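Local structure of GGDEF family protein (Vibrio cholerae, 5GZS) at residues Gln223-Val228 against Leu261-Leu266; Phe254-Met259 against Lys435-Glu440; Gln209-Ser214 against Ser431-Met436. The protein binds arginine through its periplasmic portion and, as a diguanylate cyclase, probably couples such ligand sensing to the synthesis of cyclic di-GMP. All blocks are in the same frame, centred on the assembly; numbering follows the deposited sequence.

Contact 1 (Gln223-Val228 against Leu261-Leu266); sequences QRVLRV and LLKCEL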
ATOM      1  N   GLN A 223       3.526 -10.843  39.617  1.00 36.37           N
ATOM      2  CA  GLN A 223       4.240 -12.028  40.085  1.00 35.00           C
ATOM      3  C   GLN A 223       3.676 -13.263  39.394  1.00 45.11           C
ATOM      4  O   GLN A 223       4.232 -14.359  39.502  1.00 51.86           O
ATOM      5  CB  GLN A 223       4.151 -12.206  41.602  1.00 40.56           C
ATOM      6  CG  GLN A 223       4.885 -11.165  42.418  1.00 50.19           C
ATOM      7  CD  GLN A 223       6.245 -10.800  41.840  1.00 60.89           C
ATOM      8  OE1 GLN A 223       7.111 -11.652  41.652  1.00 70.15           O
ATOM      9  NE2 GLN A 223       6.430  -9.524  41.546  1.00 60.67           N
ATOM     10  N   ARG A 224       2.563 -13.106  38.692  1.00 40.55           N
ATOM     11  CA  ARG A 224       1.982 -14.253  38.024  1.00 37.40           C
ATOM     12  C   ARG A 224       2.733 -14.607  36.734  1.00 36.39           C
ATOM     13  O   ARG A 224       2.950 -13.752  35.868  1.00 33.64           O
ATOM     14  CB  ARG A 224       0.510 -13.999  37.731  1.00 38.86           C
ATOM     15  CG  ARG A 224      -0.037 -14.891  36.660  1.00 39.89           C
ATOM     16  CD  ARG A 224      -1.531 -14.970  36.737  1.00 46.66           C
ATOM     17  NE  ARG A 224      -2.020 -16.000  35.830  1.00 59.45           N
ATOM     18  CZ  ARG A 224      -3.301 -16.296  35.672  1.00 67.27           C
ATOM     19  NH1 ARG A 224      -4.222 -15.633  36.365  1.00 72.25           N
ATOM     20  NH2 ARG A 224      -3.656 -17.249  34.825  1.00 68.87           N
ATOM     21  N   VAL A 225       3.139 -15.867  36.611  1.00 39.23           N
ATOM     22  CA  VAL A 225       3.824 -16.320  35.400  1.00 43.11           C
ATOM     23  C   VAL A 225       2.832 -16.631  34.277  1.00 38.65           C
ATOM     24  O   VAL A 225       2.143 -17.647  34.309  1.00 41.22           O
ATOM     25  CB  VAL A 225       4.680 -17.566  35.677  1.00 45.48           C
ATOM     26  CG1 VAL A 225       5.355 -18.043  34.393  1.00 26.85           C
ATOM     27  CG2 VAL A 225       5.716 -17.266  36.776  1.00 27.91           C
ATOM     28  N   LEU A 226       2.753 -15.748  33.290  1.00 33.91           N
ATOM     29  CA  LEU A 226       1.863 -15.951  32.158  1.00 30.10           C
ATOM     30  C   LEU A 226       2.265 -17.156  31.321  1.00 31.11           C
ATOM     31  O   LEU A 226       3.403 -17.232  30.861  1.00 42.98           O
ATOM     32  CB  LEU A 226       1.855 -14.706  31.278  1.00 28.87           C
ATOM     33  CG  LEU A 226       1.375 -13.435  31.977  1.00 29.18           C
ATOM     34  CD1 LEU A 226       1.322 -12.295  30.972  1.00 26.05           C
ATOM     35  CD2 LEU A 226       0.004 -13.681  32.618  1.00 27.09           C
ATOM     36  N   ARG A 227       1.338 -18.081  31.097  1.00 28.98           N
ATOM     37  CA  ARG A 227       1.621 -19.227  30.221  1.00 31.75           C
ATOM     38  C   ARG A 227       1.279 -18.941  28.753  1.00 37.37           C
ATOM     39  O   ARG A 227       0.168 -18.539  28.419  1.00 48.80           O
ATOM     40  CB  ARG A 227       0.878 -20.468  30.714  1.00 30.52           C
ATOM     41  CG  ARG A 227       1.216 -20.771  32.171  1.00 32.86           C
ATOM     42  CD  ARG A 227       0.543 -22.035  32.713  1.00 40.48           C
ATOM     43  NE  ARG A 227       1.265 -23.259  32.368  1.00 32.98           N
ATOM     44  CZ  ARG A 227       0.894 -24.058  31.382  1.00 37.98           C
ATOM     45  NH1 ARG A 227      -0.183 -23.752  30.670  1.00 37.19           N
ATOM     46  NH2 ARG A 227       1.593 -25.148  31.105  1.00 37.89           N
ATOM     47  N   VAL A 228       2.288 -19.145  27.868  1.00 32.63           N
ATOM     48  CA  VAL A 228       2.216 -18.803  26.456  1.00 29.34           C
ATOM     49  C   VAL A 228       2.338 -20.076  25.609  1.00 37.89           C
ATOM     50  O   VAL A 228       3.130 -20.962  25.928  1.00 37.10           O
ATOM     51  CB  VAL A 228       3.407 -17.883  26.097  1.00 28.25           C
ATOM     52  CG1 VAL A 228       3.267 -17.295  24.704  1.00 26.92           C
ATOM     53  CG2 VAL A 228       3.529 -16.768  27.099  1.00 33.15           C
ATOM     54  N   LEU A 261       7.459  -5.648  31.738  1.00 39.54           N
ATOM     55  CA  LEU A 261       8.011  -6.223  32.958  1.00 36.42           C
ATOM     56  C   LEU A 261       7.098  -7.268  33.546  1.00 42.72           C
ATOM     57  O   LEU A 261       7.037  -7.429  34.768  1.00 46.14           O
ATOM     58  CB  LEU A 261       8.301  -5.152  33.999  1.00 40.23           C
ATOM     59  CG  LEU A 261       9.483  -4.230  33.717  1.00 44.52           C
ATOM     60  CD1 LEU A 261       9.839  -3.559  35.017  1.00 46.91           C
ATOM     61  CD2 LEU A 261      10.667  -5.000  33.154  1.00 35.80           C
ATOM     62  N   LEU A 262       6.404  -7.989  32.669  1.00 34.60           N
ATOM     63  CA  LEU A 262       5.728  -9.211  33.061  1.00 30.27           C
ATOM     64  C   LEU A 262       6.604 -10.412  32.747  1.00 38.29           C
ATOM     65  O   LEU A 262       7.402 -10.389  31.812  1.00 55.66           O
ATOM     66  CB  LEU A 262       4.404  -9.363  32.331  1.00 39.88           C
ATOM     67  CG  LEU A 262       3.492  -8.157  32.223  1.00 33.29           C
ATOM     68  CD1 LEU A 262       2.518  -8.469  31.156  1.00 32.87           C
ATOM     69  CD2 LEU A 262       2.778  -7.890  33.550  1.00 29.84           C
ATOM     70  N   LYS A 263       6.420 -11.484  33.494  1.00 38.18           N
ATOM     71  CA  LYS A 263       7.177 -12.698  33.248  1.00 42.33           C
ATOM     72  C   LYS A 263       6.332 -13.665  32.429  1.00 33.31           C
ATOM     73  O   LYS A 263       5.232 -14.028  32.825  1.00 35.83           O
ATOM     74  CB  LYS A 263       7.617 -13.333  34.578  1.00 44.61           C
ATOM     75  CG  LYS A 263       6.673 -13.072  35.736  1.00 49.97           C
ATOM     76  CD  LYS A 263       7.309 -13.389  37.102  1.00 51.94           C
ATOM     77  CE  LYS A 263       8.491 -12.485  37.377  1.00 60.64           C
ATOM     78  NZ  LYS A 263       8.921 -12.557  38.805  1.00 66.03           N
ATOM     79  N   CYS A 264       6.851 -14.080  31.283  1.00 31.66           N
ATOM     80  CA  CYS A 264       6.139 -15.019  30.433  1.00 38.85           C
ATOM     81  C   CYS A 264       6.960 -16.249  30.232  1.00 45.11           C
ATOM     82  O   CYS A 264       8.171 -16.185  30.046  1.00 55.79           O
ATOM     83  CB  CYS A 264       5.826 -14.440  29.055  1.00 40.53           C
ATOM     84  SG  CYS A 264       5.038 -12.888  29.042  1.00 51.57           S
ATOM     85  N   GLU A 265       6.289 -17.367  30.173  1.00 42.12           N
ATOM     86  CA  GLU A 265       6.938 -18.623  30.019  1.00 36.32           C
ATOM     87  C   GLU A 265       6.307 -19.323  28.845  1.00 40.86           C
ATOM     88  O   GLU A 265       5.133 -19.514  28.830  1.00 45.14           O
ATOM     89  CB  GLU A 265       6.680 -19.411  31.284  1.00 34.64           C
ATOM     90  CG  GLU A 265       7.196 -20.812  31.323  1.00 30.57           C
ATOM     91  CD  GLU A 265       7.179 -21.383  32.707  1.00 52.66           C
ATOM     92  OE1 GLU A 265       8.038 -21.061  33.515  1.00 30.66           O
ATOM     93  OE2 GLU A 265       6.293 -22.156  32.995  1.00 56.96           O
ATOM     94  N   LEU A 266       7.101 -19.714  27.866  1.00 33.11           N
ATOM     95  CA  LEU A 266       6.628 -20.481  26.736  1.00 38.70           C
ATOM     96  C   LEU A 266       6.428 -21.932  27.143  1.00 39.05           C
ATOM     97  O   LEU A 266       7.349 -22.546  27.670  1.00 52.20           O
ATOM     98  CB  LEU A 266       7.628 -20.413  25.587  1.00 38.37           C
ATOM     99  CG  LEU A 266       7.154 -21.323  24.462  1.00 49.52           C
ATOM    100  CD1 LEU A 266       6.095 -20.567  23.706  1.00 46.36           C
ATOM    101  CD2 LEU A 266       8.282 -21.763  23.558  1.00 51.40           C
TER
HETATM  102  O   HOH W   1       3.653 -22.416  33.352  1.00 32.53           O
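Leu226 and Val228 share one face of a sheet with Cys264 and Leu266, on two neighbouring parallel strands that helix 248-259 joins as a beta-alpha-beta crossover of the family 3 solute-binding fold. The strand segments 226-228 and 264-266 are splayed by 29°. Their pairing starts with Leu226 N, which gives its hydrogen to Lys263 O at 3.1 Å. Leu226 O then receives Glu265 N at 3.0 Å, and Val228 N closes the series on Glu265 O at 3.0 Å, so that Leu226 and Glu265 each use both N-H and C=O.

On the leucine and valine face, the CG2 branch of Val228 lies against Cys264 CB at 3.8 Å. Leu226 has CG anti to its carbonyl carbon (chi1 -60°), and from there CD1 slants across to Leu262 CD1 at 4.0 Å. The same CD1 approaches Cys264 SG, 4.2 Å away, whose disulfide to Cys257 ties this edge strand to the crossover helix. Leu422 and Leu426 of helix 421-435 cover Leu226, while Val253 packs on Val228 and Phe254 on Leu266.

Arg227 and Glu265 point to the other face. Beside them Val225 makes an aliphatic contact, its CG1 resting on Glu265 CB at 3.6 Å and crossing the extended glutamate chain at a slant. Nearby, Arg224 turns away to a salt bridge with Asp287, and the bent chain of Lys263 brings NZ to a weak hydrogen bond with Gln223 OE1. Arg227 and Glu265 carry opposite charges that do not meet directly. A water lies between them, weakly accepting from Arg227 NE and donating to Glu265 OE2 at 2.7 Å.

Contact 2 (Phe254-Met259 against Lys435-Glu440); sequences FQACEM and KMLNTE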
ATOM      1  N   PHE A 254       7.584 -12.335  23.575  1.00 40.30           N
ATOM      2  CA  PHE A 254       8.570 -12.251  24.644  1.00 38.17           C
ATOM      3  C   PHE A 254       9.088 -10.841  24.903  1.00 41.95           C
ATOM      4  O   PHE A 254       9.140 -10.409  26.055  1.00 46.18           O
ATOM      5  CB  PHE A 254       9.742 -13.163  24.341  1.00 42.89           C
ATOM      6  CG  PHE A 254       9.530 -14.563  24.794  1.00 52.31           C
ATOM      7  CD1 PHE A 254       8.786 -14.820  25.938  1.00 60.98           C
ATOM      8  CD2 PHE A 254      10.048 -15.623  24.078  1.00 52.60           C
ATOM      9  CE1 PHE A 254       8.575 -16.115  26.373  1.00 63.69           C
ATOM     10  CE2 PHE A 254       9.847 -16.919  24.502  1.00 57.88           C
ATOM     11  CZ  PHE A 254       9.102 -17.167  25.654  1.00 65.09           C
ATOM     12  N   GLN A 255       9.471 -10.129  23.848  1.00 36.68           N
ATOM     13  CA  GLN A 255       9.989  -8.764  24.005  1.00 35.61           C
ATOM     14  C   GLN A 255       8.908  -7.785  24.447  1.00 38.86           C
ATOM     15  O   GLN A 255       9.183  -6.826  25.176  1.00 37.99           O
ATOM     16  CB  GLN A 255      10.633  -8.279  22.715  1.00 34.10           C
ATOM     17  CG  GLN A 255      11.925  -9.014  22.385  1.00 39.91           C
ATOM     18  CD  GLN A 255      12.425  -8.659  21.003  1.00 37.78           C
ATOM     19  OE1 GLN A 255      12.262  -7.523  20.566  1.00 36.17           O
ATOM     20  NE2 GLN A 255      13.022  -9.630  20.302  1.00 42.93           N
ATOM     21  N   ALA A 256       7.679  -8.016  24.000  1.00 38.97           N
ATOM     22  CA  ALA A 256       6.565  -7.282  24.557  1.00 33.78           C
ATOM     23  C   ALA A 256       6.444  -7.626  26.030  1.00 36.07           C
ATOM     24  O   ALA A 256       6.149  -6.746  26.854  1.00 41.02           O
ATOM     25  CB  ALA A 256       5.294  -7.595  23.849  1.00 34.37           C
ATOM     26  N   CYS A 257       6.678  -8.892  26.377  1.00 30.24           N
ATOM     27  CA  CYS A 257       6.554  -9.263  27.800  1.00 45.33           C
ATOM     28  C   CYS A 257       7.643  -8.545  28.615  1.00 49.20           C
ATOM     29  O   CYS A 257       7.477  -8.282  29.807  1.00 43.93           O
ATOM     30  CB  CYS A 257       6.637 -10.782  28.016  1.00 36.03           C
ATOM     31  SG  CYS A 257       5.225 -11.719  27.388  1.00 73.08           S
ATOM     32  N   GLU A 258       8.745  -8.224  27.943  1.00 42.63           N
ATOM     33  CA  GLU A 258       9.865  -7.565  28.582  1.00 44.79           C
ATOM     34  C   GLU A 258       9.550  -6.079  28.697  1.00 47.39           C
ATOM     35  O   GLU A 258       9.755  -5.464  29.744  1.00 48.27           O
ATOM     36  CB  GLU A 258      11.154  -7.820  27.797  1.00 37.17           C
ATOM     37  CG  GLU A 258      11.983  -8.961  28.393  1.00 47.38           C
ATOM     38  CD  GLU A 258      12.629  -9.847  27.343  1.00 52.18           C
ATOM     39  OE1 GLU A 258      12.929 -11.019  27.664  1.00 55.49           O
ATOM     40  OE2 GLU A 258      12.818  -9.372  26.203  1.00 48.19           O
HETATM   41  N   MSE A 259       9.014  -5.532  27.613  1.00 38.62           N
HETATM   42  CA  MSE A 259       8.500  -4.176  27.584  1.00 33.54           C
HETATM   43  C   MSE A 259       7.600  -3.873  28.799  1.00 41.60           C
HETATM   44  O   MSE A 259       7.590  -2.757  29.306  1.00 50.15           O
HETATM   45  CB  MSE A 259       7.716  -3.946  26.278  1.00 35.75           C
HETATM   46  CG  MSE A 259       7.701  -2.499  25.802  1.00 34.60           C
HETATM   47 SE   MSE A 259       9.511  -2.105  25.131  1.00 69.99          SE
HETATM   48  CE  MSE A 259       9.187  -2.187  23.227  1.00 93.05           C
ATOM     49  N   LYS A 435       3.454  -1.711  19.691  1.00 38.35           N
ATOM     50  CA  LYS A 435       3.713  -0.437  18.998  1.00 36.97           C
ATOM     51  C   LYS A 435       5.139   0.043  19.200  1.00 47.23           C
ATOM     52  O   LYS A 435       5.854   0.305  18.223  1.00 70.49           O
ATOM     53  CB  LYS A 435       2.749   0.657  19.434  1.00 31.15           C
ATOM     54  CG  LYS A 435       1.362   0.434  18.885  1.00 39.61           C
ATOM     55  CD  LYS A 435       0.422   1.569  19.151  1.00 41.66           C
ATOM     56  CE  LYS A 435      -0.996   1.027  19.157  1.00 46.53           C
ATOM     57  NZ  LYS A 435      -2.041   2.016  18.751  1.00 49.25           N
HETATM   58  N   MSE A 436       5.550   0.119  20.459  1.00 38.18           N
HETATM   59  CA  MSE A 436       6.874   0.575  20.806  1.00 40.55           C
HETATM   60  C   MSE A 436       7.936  -0.358  20.303  1.00 48.81           C
HETATM   61  O   MSE A 436       9.128  -0.001  20.418  1.00 55.98           O
HETATM   62  CB  MSE A 436       6.983   0.681  22.323  1.00 41.77           C
HETATM   63  CG  MSE A 436       6.403   1.999  22.822  1.00 39.41           C
HETATM   64 SE   MSE A 436       6.556   2.085  24.784  1.00 69.85          SE
HETATM   65  CE  MSE A 436       4.633   2.155  25.206  1.00 25.07           C
ATOM     66  N   LEU A 437       7.581  -1.522  19.759  1.00 43.90           N
ATOM     67  CA  LEU A 437       8.626  -2.403  19.303  1.00 52.79           C
ATOM     68  C   LEU A 437       9.069  -2.070  17.901  1.00 52.48           C
ATOM     69  O   LEU A 437       8.363  -1.397  17.179  1.00 54.96           O
ATOM     70  CB  LEU A 437       8.190  -3.861  19.375  1.00 59.33           C
ATOM     71  CG  LEU A 437       8.047  -4.583  20.716  1.00 56.34           C
ATOM     72  CD1 LEU A 437       7.345  -5.896  20.516  1.00 57.86           C
ATOM     73  CD2 LEU A 437       9.355  -4.788  21.442  1.00 49.25           C
ATOM     74  N   ASN A 438      10.253  -2.543  17.537  1.00 50.20           N
ATOM     75  CA  ASN A 438      10.718  -2.511  16.173  1.00 57.80           C
ATOM     76  C   ASN A 438      10.457  -3.841  15.520  1.00 57.38           C
ATOM     77  O   ASN A 438      11.277  -4.729  15.533  1.00 49.14           O
ATOM     78  CB  ASN A 438      12.195  -2.160  16.086  1.00 64.02           C
ATOM     79  CG  ASN A 438      12.606  -1.696  14.709  1.00 62.86           C
ATOM     80  OD1 ASN A 438      11.803  -1.594  13.813  1.00 63.99           O
ATOM     81  ND2 ASN A 438      13.868  -1.432  14.544  1.00 65.02           N
ATOM     82  N   THR A 439       9.271  -3.932  14.950  1.00 61.60           N
ATOM     83  CA  THR A 439       8.751  -5.159  14.411  1.00 64.74           C
ATOM     84  C   THR A 439       9.386  -5.456  13.097  1.00 77.23           C
ATOM     85  O   THR A 439       9.725  -6.571  12.801  1.00 71.15           O
ATOM     86  CB  THR A 439       7.210  -5.112  14.256  1.00 70.33           C
ATOM     87  OG1 THR A 439       6.853  -4.519  13.003  1.00 79.69           O
ATOM     88  CG2 THR A 439       6.586  -4.331  15.386  1.00 64.16           C
ATOM     89  N   GLU A 440       9.543  -4.426  12.307  1.00 83.54           N
ATOM     90  CA  GLU A 440      10.206  -4.573  11.044  1.00 75.06           C
ATOM     91  C   GLU A 440      11.528  -5.271  11.206  1.00 68.07           C
ATOM     92  O   GLU A 440      11.810  -6.183  10.458  1.00 57.75           O
ATOM     93  CB  GLU A 440      10.374  -3.215  10.391  1.00 75.35           C
ATOM     94  CG  GLU A 440       9.063  -2.471  10.215  1.00 81.10           C
ATOM     95  CD  GLU A 440       8.934  -1.805   8.863  1.00 87.08           C
ATOM     96  OE1 GLU A 440       9.939  -1.740   8.128  1.00 89.16           O
ATOM     97  OE2 GLU A 440       7.824  -1.337   8.539  1.00 82.45           O
TER
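An apolar helix-to-turn contact, in which Leu437, just before the N-cap of helix 439-445, packs on Ala256 and Met259, joins the C-terminal half of helix 248-259 to the turn between helices 421-435 and 439-445. No hydrogen bond crosses it. Leu437 supplies the largest share of the surface buried here, and Met259, modelled as selenomethionine, nearly as much.

The two branches of Leu437 divide the work. Its CG is anti to the carbonyl carbon (chi1 -72°), which carries the isobutyl group toward the helix. There CD1 lies over the turn at Ala256, 4.1 Å from Ala256 N and 4.3 Å from Ala256 CB. The CD2 branch goes to the neighbouring position on the helix, meeting Gln255 CB at 3.9 Å where the two side chains cross at a slant. The contact with Gln255 is thus made chiefly by its aliphatic root.

Met259 runs past Leu437, pointing the opposite way. Its CG is anti to the backbone N (chi1 -152°), and bends further along the chain bring the terminal methyl CE toward the leucine side chain. The exact position of this methyl is doubtful, but it also faces the residue before Leu437, near the carbonyl oxygen and CB of Met436, the second selenomethionine of the contact.

Asn438, directly after Leu437, occupies the N-cap of helix 439-445, so Leu437 immediately precedes the cap residue. Phe430 and Ala433 of helix 421-435 pack on Ala256, Ala433 reaching Met259 too, and Leu211 of the long helix 189-218 touches both selenomethionines. The contact therefore lies where helices 189-218, 248-259 and 421-435 converge, just before helix 439-445 begins.

Contact 3 (Gln209-Ser214 against Ser431-Met436); sequences QALRQS and SRAIKM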
ATOM      1  N   GLN A 209       8.466   3.917  30.909  1.00 27.65           N
ATOM      2  CA  GLN A 209       8.028   4.315  32.239  1.00 35.75           C
ATOM      3  C   GLN A 209       6.535   4.593  32.247  1.00 35.45           C
ATOM      4  O   GLN A 209       5.821   4.191  33.166  1.00 27.27           O
ATOM      5  CB  GLN A 209       8.797   5.551  32.709  1.00 57.49           C
ATOM      6  CG  GLN A 209       8.400   6.039  34.094  1.00 72.47           C
ATOM      7  CD  GLN A 209       8.085   7.522  34.119  1.00 84.82           C
ATOM      8  OE1 GLN A 209       7.584   8.079  33.144  1.00 87.26           O
ATOM      9  NE2 GLN A 209       8.379   8.170  35.241  1.00 89.58           N
ATOM     10  N   ALA A 210       6.068   5.284  31.214  1.00 37.62           N
ATOM     11  CA  ALA A 210       4.635   5.596  31.090  1.00 33.30           C
ATOM     12  C   ALA A 210       3.879   4.274  30.975  1.00 32.61           C
ATOM     13  O   ALA A 210       2.925   4.040  31.706  1.00 25.80           O
ATOM     14  CB  ALA A 210       4.360   6.482  29.905  1.00 26.21           C
ATOM     15  N   LEU A 211       4.373   3.398  30.097  1.00 25.28           N
ATOM     16  CA  LEU A 211       3.774   2.106  29.872  1.00 25.16           C
ATOM     17  C   LEU A 211       3.781   1.283  31.161  1.00 37.81           C
ATOM     18  O   LEU A 211       2.765   0.701  31.550  1.00 33.13           O
ATOM     19  CB  LEU A 211       4.507   1.343  28.751  1.00 34.33           C
ATOM     20  CG  LEU A 211       3.949  -0.073  28.525  1.00 36.48           C
ATOM     21  CD1 LEU A 211       2.438  -0.037  28.366  1.00 34.74           C
ATOM     22  CD2 LEU A 211       4.562  -0.757  27.321  1.00 38.43           C
ATOM     23  N   ARG A 212       4.918   1.228  31.837  1.00 29.54           N
ATOM     24  CA  ARG A 212       4.978   0.423  33.042  1.00 24.50           C
ATOM     25  C   ARG A 212       4.079   0.979  34.145  1.00 39.52           C
ATOM     26  O   ARG A 212       3.500   0.222  34.940  1.00 45.81           O
ATOM     27  CB  ARG A 212       6.417   0.287  33.482  1.00 23.78           C
ATOM     28  CG  ARG A 212       7.134  -0.613  32.484  1.00 24.56           C
ATOM     29  CD  ARG A 212       8.639  -0.650  32.650  1.00 24.94           C
ATOM     30  NE  ARG A 212       9.202  -1.264  31.452  1.00 35.77           N
ATOM     31  CZ  ARG A 212      10.498  -1.373  31.195  1.00 37.52           C
ATOM     32  NH1 ARG A 212      11.382  -0.915  32.068  1.00 32.99           N
ATOM     33  NH2 ARG A 212      10.907  -1.949  30.065  1.00 36.15           N
ATOM     34  N   GLN A 213       3.888   2.286  34.158  1.00 28.14           N
ATOM     35  CA  GLN A 213       2.999   2.860  35.144  1.00 30.54           C
ATOM     36  C   GLN A 213       1.580   2.403  34.864  1.00 35.20           C
ATOM     37  O   GLN A 213       0.749   2.314  35.772  1.00 38.59           O
ATOM     38  CB  GLN A 213       3.092   4.389  35.164  1.00 30.86           C
ATOM     39  CG  GLN A 213       2.720   4.975  36.514  1.00 45.94           C
ATOM     40  CD  GLN A 213       3.280   4.171  37.706  1.00 63.43           C
ATOM     41  OE1 GLN A 213       4.432   3.713  37.700  1.00 72.10           O
ATOM     42  NE2 GLN A 213       2.463   4.016  38.737  1.00 63.33           N
ATOM     43  N   SER A 214       1.307   2.097  33.605  1.00 34.77           N
ATOM     44  CA  SER A 214      -0.021   1.649  33.235  1.00 36.79           C
ATOM     45  C   SER A 214      -0.268   0.242  33.742  1.00 40.31           C
ATOM     46  O   SER A 214      -1.405  -0.098  34.134  1.00 27.30           O
ATOM     47  CB  SER A 214      -0.212   1.698  31.722  1.00 36.06           C
ATOM     48  OG  SER A 214      -0.462   3.016  31.303  1.00 37.77           O
ATOM     49  N   SER A 431      -0.953  -4.446  23.090  1.00 33.31           N
ATOM     50  CA  SER A 431      -0.980  -3.592  21.901  1.00 32.77           C
ATOM     51  C   SER A 431       0.066  -2.458  21.979  1.00 32.50           C
ATOM     52  O   SER A 431       0.853  -2.253  21.038  1.00 33.60           O
ATOM     53  CB  SER A 431      -2.369  -3.021  21.699  1.00 32.74           C
ATOM     54  OG  SER A 431      -3.284  -4.052  21.386  1.00 36.91           O
ATOM     55  N   ARG A 432       0.107  -1.747  23.104  1.00 28.18           N
ATOM     56  CA  ARG A 432       1.114  -0.703  23.286  1.00 27.84           C
ATOM     57  C   ARG A 432       2.521  -1.258  23.233  1.00 38.51           C
ATOM     58  O   ARG A 432       3.372  -0.694  22.558  1.00 50.83           O
ATOM     59  CB  ARG A 432       0.899   0.030  24.599  1.00 27.82           C
ATOM     60  CG  ARG A 432      -0.426   0.762  24.659  1.00 29.46           C
ATOM     61  CD  ARG A 432      -0.638   1.383  26.030  1.00 33.22           C
ATOM     62  NE  ARG A 432       0.402   2.350  26.377  1.00 37.32           N
ATOM     63  CZ  ARG A 432       0.382   3.061  27.497  1.00 47.78           C
ATOM     64  NH1 ARG A 432      -0.624   2.901  28.352  1.00 51.98           N
ATOM     65  NH2 ARG A 432       1.352   3.922  27.766  1.00 58.35           N
ATOM     66  N   ALA A 433       2.785  -2.359  23.930  1.00 34.57           N
ATOM     67  CA  ALA A 433       4.151  -2.885  23.933  1.00 39.88           C
ATOM     68  C   ALA A 433       4.612  -3.196  22.508  1.00 42.79           C
ATOM     69  O   ALA A 433       5.754  -2.920  22.133  1.00 53.39           O
ATOM     70  CB  ALA A 433       4.258  -4.129  24.807  1.00 35.06           C
ATOM     71  N   ILE A 434       3.709  -3.762  21.718  1.00 39.37           N
ATOM     72  CA  ILE A 434       3.978  -4.049  20.317  1.00 46.31           C
ATOM     73  C   ILE A 434       4.244  -2.776  19.485  1.00 49.50           C
ATOM     74  O   ILE A 434       5.177  -2.769  18.668  1.00 51.09           O
ATOM     75  CB  ILE A 434       2.819  -4.822  19.702  1.00 40.04           C
ATOM     76  CG1 ILE A 434       2.873  -6.288  20.143  1.00 34.81           C
ATOM     77  CG2 ILE A 434       2.854  -4.714  18.188  1.00 40.06           C
ATOM     78  CD1 ILE A 434       1.568  -7.043  19.854  1.00 35.31           C
ATOM     79  N   LYS A 435       3.454  -1.711  19.691  1.00 38.35           N
ATOM     80  CA  LYS A 435       3.713  -0.437  18.998  1.00 36.97           C
ATOM     81  C   LYS A 435       5.139   0.043  19.200  1.00 47.23           C
ATOM     82  O   LYS A 435       5.854   0.305  18.223  1.00 70.49           O
ATOM     83  CB  LYS A 435       2.749   0.657  19.434  1.00 31.15           C
ATOM     84  CG  LYS A 435       1.362   0.434  18.885  1.00 39.61           C
ATOM     85  CD  LYS A 435       0.422   1.569  19.151  1.00 41.66           C
ATOM     86  CE  LYS A 435      -0.996   1.027  19.157  1.00 46.53           C
ATOM     87  NZ  LYS A 435      -2.041   2.016  18.751  1.00 49.25           N
HETATM   88  N   MSE A 436       5.550   0.119  20.459  1.00 38.18           N
HETATM   89  CA  MSE A 436       6.874   0.575  20.806  1.00 40.55           C
HETATM   90  C   MSE A 436       7.936  -0.358  20.303  1.00 48.81           C
HETATM   91  O   MSE A 436       9.128  -0.001  20.418  1.00 55.98           O
HETATM   92  CB  MSE A 436       6.983   0.681  22.323  1.00 41.77           C
HETATM   93  CG  MSE A 436       6.403   1.999  22.822  1.00 39.41           C
HETATM   94 SE   MSE A 436       6.556   2.085  24.784  1.00 69.85          SE
HETATM   95  CE  MSE A 436       4.633   2.155  25.206  1.00 25.07           C
TER
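Leu211 and Arg432 bury more surface than any other residues here, lying alongside each other and pointing opposite ways. Leu211 CD1 lies over one face of the Arg432 guanidinium, offset toward its rim and 3.7 Å from Arg432 NE. With CG anti to the backbone N (chi1 177°), the leucine is carried toward helix 421-435, where its other branch, CD2, reaches Ala433 CA at 4.0 Å and the selenomethionine methyl Met436 CE at 3.6 Å.

These residues join the long helix 189-218 to helix 421-435 in a chain with two tandem family 3 solute-binding regions. The local axes run nearly antiparallel, at 166°. They come no closer than 11.0 Å, a gap filled by Leu211, Arg432 and Met436.

The bend of Arg432 at chi3 helps to bring its outer nitrogens to helix 189-218. NH2 comes within 3.7 Å of Leu211 CA. Arg432 NH1 donates to Ser214 OG at 3.0 Å in a bent bond, with an N-H...O angle of 136° and the hydroxyl oxygen tilted out of the guanidinium plane, while Arg432 NE forms a long, weak ion pair with Asp153 OD2.

Contacts 2 and 3 adjoin, with centres about 9 Å apart, and share Lys435 and Met436 near the C-terminal part of helix 421-435; the centre of contact 1 lies about 15 Å from that of contact 2 and 16 Å from that of contact 3. Along the chain, helix 189-218 comes first, followed by strand 226-230, helix 248-259, strand 264-266 and, much later, helices 421-435 and 439-445. Contact 1 therefore falls within the span bracketed by contact 3, while its segments alternate with those of contact 2. The Cys257-Cys264 disulfide links contacts 1 and 2, and Arg212 NE probably bonds Met259 O between contacts 2 and 3. Together they connect the sheet edge at strand 264-266, through helices 248-259 and 421-435, to helix 189-218.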